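Local coordinates for uncharacterized protein (Bacteroides uniformis ATCC 8492, PDB 4Q68) that is probably an N-acetylmuramoyl-L-alanine amidase of the NlpC/P60 type, cleaving the bond between the glycan and the peptide of bacterial cell-wall muropeptides, at residues A[216-220]-A[221-225]. Residues are numbered along the deposited sequence; the frame is centred on the assembly and turned at random.
Sequences SKVPL and SQMLK
Pro219 O and Met223 N, 3.0 Å apart, close the first turn of helix 220-225, with Pro219 as N-cap at the end of the loop leading from strand 212-215 on the sheet of an NlpC/P60-like domain. The same carbonyl oxygen also takes a weak bond from Gln222 N, bent to 122° at the hydrogen. One residue on, Leu224 N reaches Leu220 O nearly straight, and Leu224 CG sits 3.3 Å from that oxygen. The tight side faces the sheet. With CG anti to the backbone N (chi1 178°), Leu220 reaches Ile177 of strand 176-181; Leu224 packs on Ile179 of the same strand, and Leu163 touches both leucines. Ala165 covers Pro219 and Ser221, whose CB and OG lie 3.6 Å apart. The outer side is looser: there Val218 CG2 meets Gln222 CB at 3.7 Å, the two side chains crossing at a slant. Back in the loop, the buried hydroxyl of Ser216 donates from OG to Val218 O over 2.8 Å and is also bonded to Leu203 N. An alanine here would probably leave both without that partner and the turn before the helix less firmly held. Met223, modelled as selenomethionine, runs back toward Ser216, resting on Leu203 and His205 of strand 200-207, and its SE lies 3.7 Å from Ser216 CB.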
ATOM      1  N   SER A 216       0.395  10.705  12.244  1.00  6.69           N
ATOM      2  CA  SER A 216       1.746  11.231  12.267  1.00  6.83           C
ATOM      3  C   SER A 216       1.828  12.539  13.047  1.00  6.88           C
ATOM      4  O   SER A 216       0.947  13.385  12.982  1.00  7.81           O
ATOM      5  CB  SER A 216       2.285  11.394  10.847  1.00  7.02           C
ATOM      6  OG  SER A 216       1.556  12.340  10.094  1.00  6.86           O
ATOM      7  N   LYS A 217       2.918  12.695  13.795  1.00  8.29           N
ATOM      8  CA  LYS A 217       3.133  13.908  14.587  0.50  8.86           C
ATOM      9  C   LYS A 217       3.613  15.073  13.723  1.00  9.11           C
ATOM     10  O   LYS A 217       3.424  16.235  14.094  1.00 11.34           O
ATOM     11  CB  LYS A 217       4.125  13.665  15.722  0.50 10.74           C
ATOM     12  CG  LYS A 217       3.620  12.756  16.831  0.50 13.68           C
ATOM     13  CD  LYS A 217       2.615  13.445  17.740  0.50 17.61           C
ATOM     14  CE  LYS A 217       2.340  12.624  18.993  0.50 20.34           C
ATOM     15  NZ  LYS A 217       3.503  12.585  19.926  0.50 20.86           N
ATOM     16  N   VAL A 218       4.225  14.763  12.584  1.00  8.51           N
ATOM     17  CA  VAL A 218       4.667  15.751  11.628  1.00  8.53           C
ATOM     18  C   VAL A 218       3.899  15.538  10.331  1.00  7.61           C
ATOM     19  O   VAL A 218       3.364  14.449  10.075  1.00  7.76           O
ATOM     20  CB  VAL A 218       6.201  15.679  11.400  1.00  9.24           C
ATOM     21  CG1 VAL A 218       6.925  15.892  12.716  1.00 11.02           C
ATOM     22  CG2 VAL A 218       6.630  14.351  10.754  1.00 10.24           C
ATOM     23  N   PRO A 219       3.829  16.562   9.480  1.00  7.65           N
ATOM     24  CA  PRO A 219       3.156  16.383   8.207  1.00  7.47           C
ATOM     25  C   PRO A 219       3.841  15.341   7.332  1.00  7.18           C
ATOM     26  O   PRO A 219       5.040  15.064   7.470  1.00  7.84           O
ATOM     27  CB  PRO A 219       3.226  17.780   7.579  1.00  8.30           C
ATOM     28  CG  PRO A 219       3.401  18.711   8.739  1.00  9.71           C
ATOM     29  CD  PRO A 219       4.258  17.953   9.681  1.00  8.76           C
ATOM     30  N   LEU A 220       3.073  14.785   6.412  1.00  6.64           N
ATOM     31  CA  LEU A 220       3.619  13.854   5.435  1.00  6.60           C
ATOM     32  C   LEU A 220       4.860  14.434   4.735  1.00  6.79           C
ATOM     33  O   LEU A 220       5.843  13.722   4.525  1.00  7.56           O
ATOM     34  CB  LEU A 220       2.529  13.472   4.432  1.00  6.63           C
ATOM     35  CG  LEU A 220       2.917  12.531   3.296  1.00  6.32           C
ATOM     36  CD1 LEU A 220       3.501  11.233   3.772  1.00  6.69           C
ATOM     37  CD2 LEU A 220       1.702  12.292   2.402  1.00  6.57           C
ATOM     38  N   SER A 221       4.826  15.720   4.397  1.00  7.07           N
ATOM     39  CA  SER A 221       5.972  16.365   3.772  1.00  7.77           C
ATOM     40  C   SER A 221       7.236  16.185   4.612  1.00  7.85           C
ATOM     41  O   SER A 221       8.324  15.974   4.070  1.00  9.11           O
ATOM     42  CB  SER A 221       5.700  17.853   3.573  1.00  8.41           C
ATOM     43  OG  SER A 221       5.339  18.458   4.801  1.00 10.10           O
ATOM     44  N   GLN A 222       7.112  16.327   5.933  1.00  8.62           N
ATOM     45  CA  GLN A 222       8.253  16.183   6.841  1.00  9.48           C
ATOM     46  C   GLN A 222       8.691  14.725   6.948  1.00  9.17           C
ATOM     47  O   GLN A 222       9.881  14.432   7.024  1.00  9.99           O
ATOM     48  CB  GLN A 222       7.913  16.731   8.233  1.00 10.05           C
ATOM     49  CG  GLN A 222       9.101  16.810   9.182  1.00 11.89           C
ATOM     50  CD  GLN A 222      10.115  17.824   8.766  1.00 14.09           C
ATOM     51  OE1 GLN A 222      11.329  17.542   8.725  1.00 19.35           O
ATOM     52  NE2 GLN A 222       9.652  19.015   8.454  1.00 18.11           N
HETATM   53  N   MSE A 223       7.730  13.808   7.002  1.00  8.65           N
HETATM   54  CA  MSE A 223       8.066  12.382   7.002  0.90  8.25           C
HETATM   55  C   MSE A 223       8.952  12.059   5.813  1.00  8.26           C
HETATM   56  O   MSE A 223       9.952  11.336   5.935  1.00  9.51           O
HETATM   57  CB  MSE A 223       6.806  11.527   6.912  0.90  8.16           C
HETATM   58  CG  MSE A 223       5.894  11.601   8.125  0.90  8.42           C
HETATM   59 SE   MSE A 223       4.296  10.516   7.894  0.68  9.14          SE
HETATM   60  CE  MSE A 223       5.137   8.770   7.663  0.90 12.12           C
ATOM     61  N   LEU A 224       8.601  12.589   4.652  1.00  7.92           N
ATOM     62  CA  LEU A 224       9.396  12.348   3.453  1.00  7.51           C
ATOM     63  C   LEU A 224      10.781  12.992   3.572  1.00  9.02           C
ATOM     64  O   LEU A 224      11.791  12.365   3.274  1.00  9.60           O
ATOM     65  CB  LEU A 224       8.663  12.856   2.211  1.00  8.10           C
ATOM     66  CG  LEU A 224       7.289  12.236   1.932  1.00  7.89           C
ATOM     67  CD1 LEU A 224       6.598  12.951   0.801  1.00  9.58           C
ATOM     68  CD2 LEU A 224       7.399  10.753   1.600  1.00  8.72           C
ATOM     69  N   LYS A 225      10.835  14.232   4.030  1.00  9.92           N
ATOM     70  CA  LYS A 225      12.104  14.939   4.186  0.50 11.66           C
ATOM     71  C   LYS A 225      13.060  14.159   5.097  1.00 12.43           C
ATOM     72  O   LYS A 225      14.269  14.135   4.863  1.00 15.92           O
ATOM     73  CB  LYS A 225      11.823  16.339   4.751  0.50 12.76           C
ATOM     74  CG  LYS A 225      12.949  17.344   4.640  0.50 14.49           C
ATOM     75  CD  LYS A 225      12.466  18.751   5.007  0.50 18.17           C
ATOM     76  CE  LYS A 225      13.606  19.760   5.022  0.50 22.23           C
ATOM     77  NZ  LYS A 225      13.107  21.159   4.926  0.50 28.00           N
TER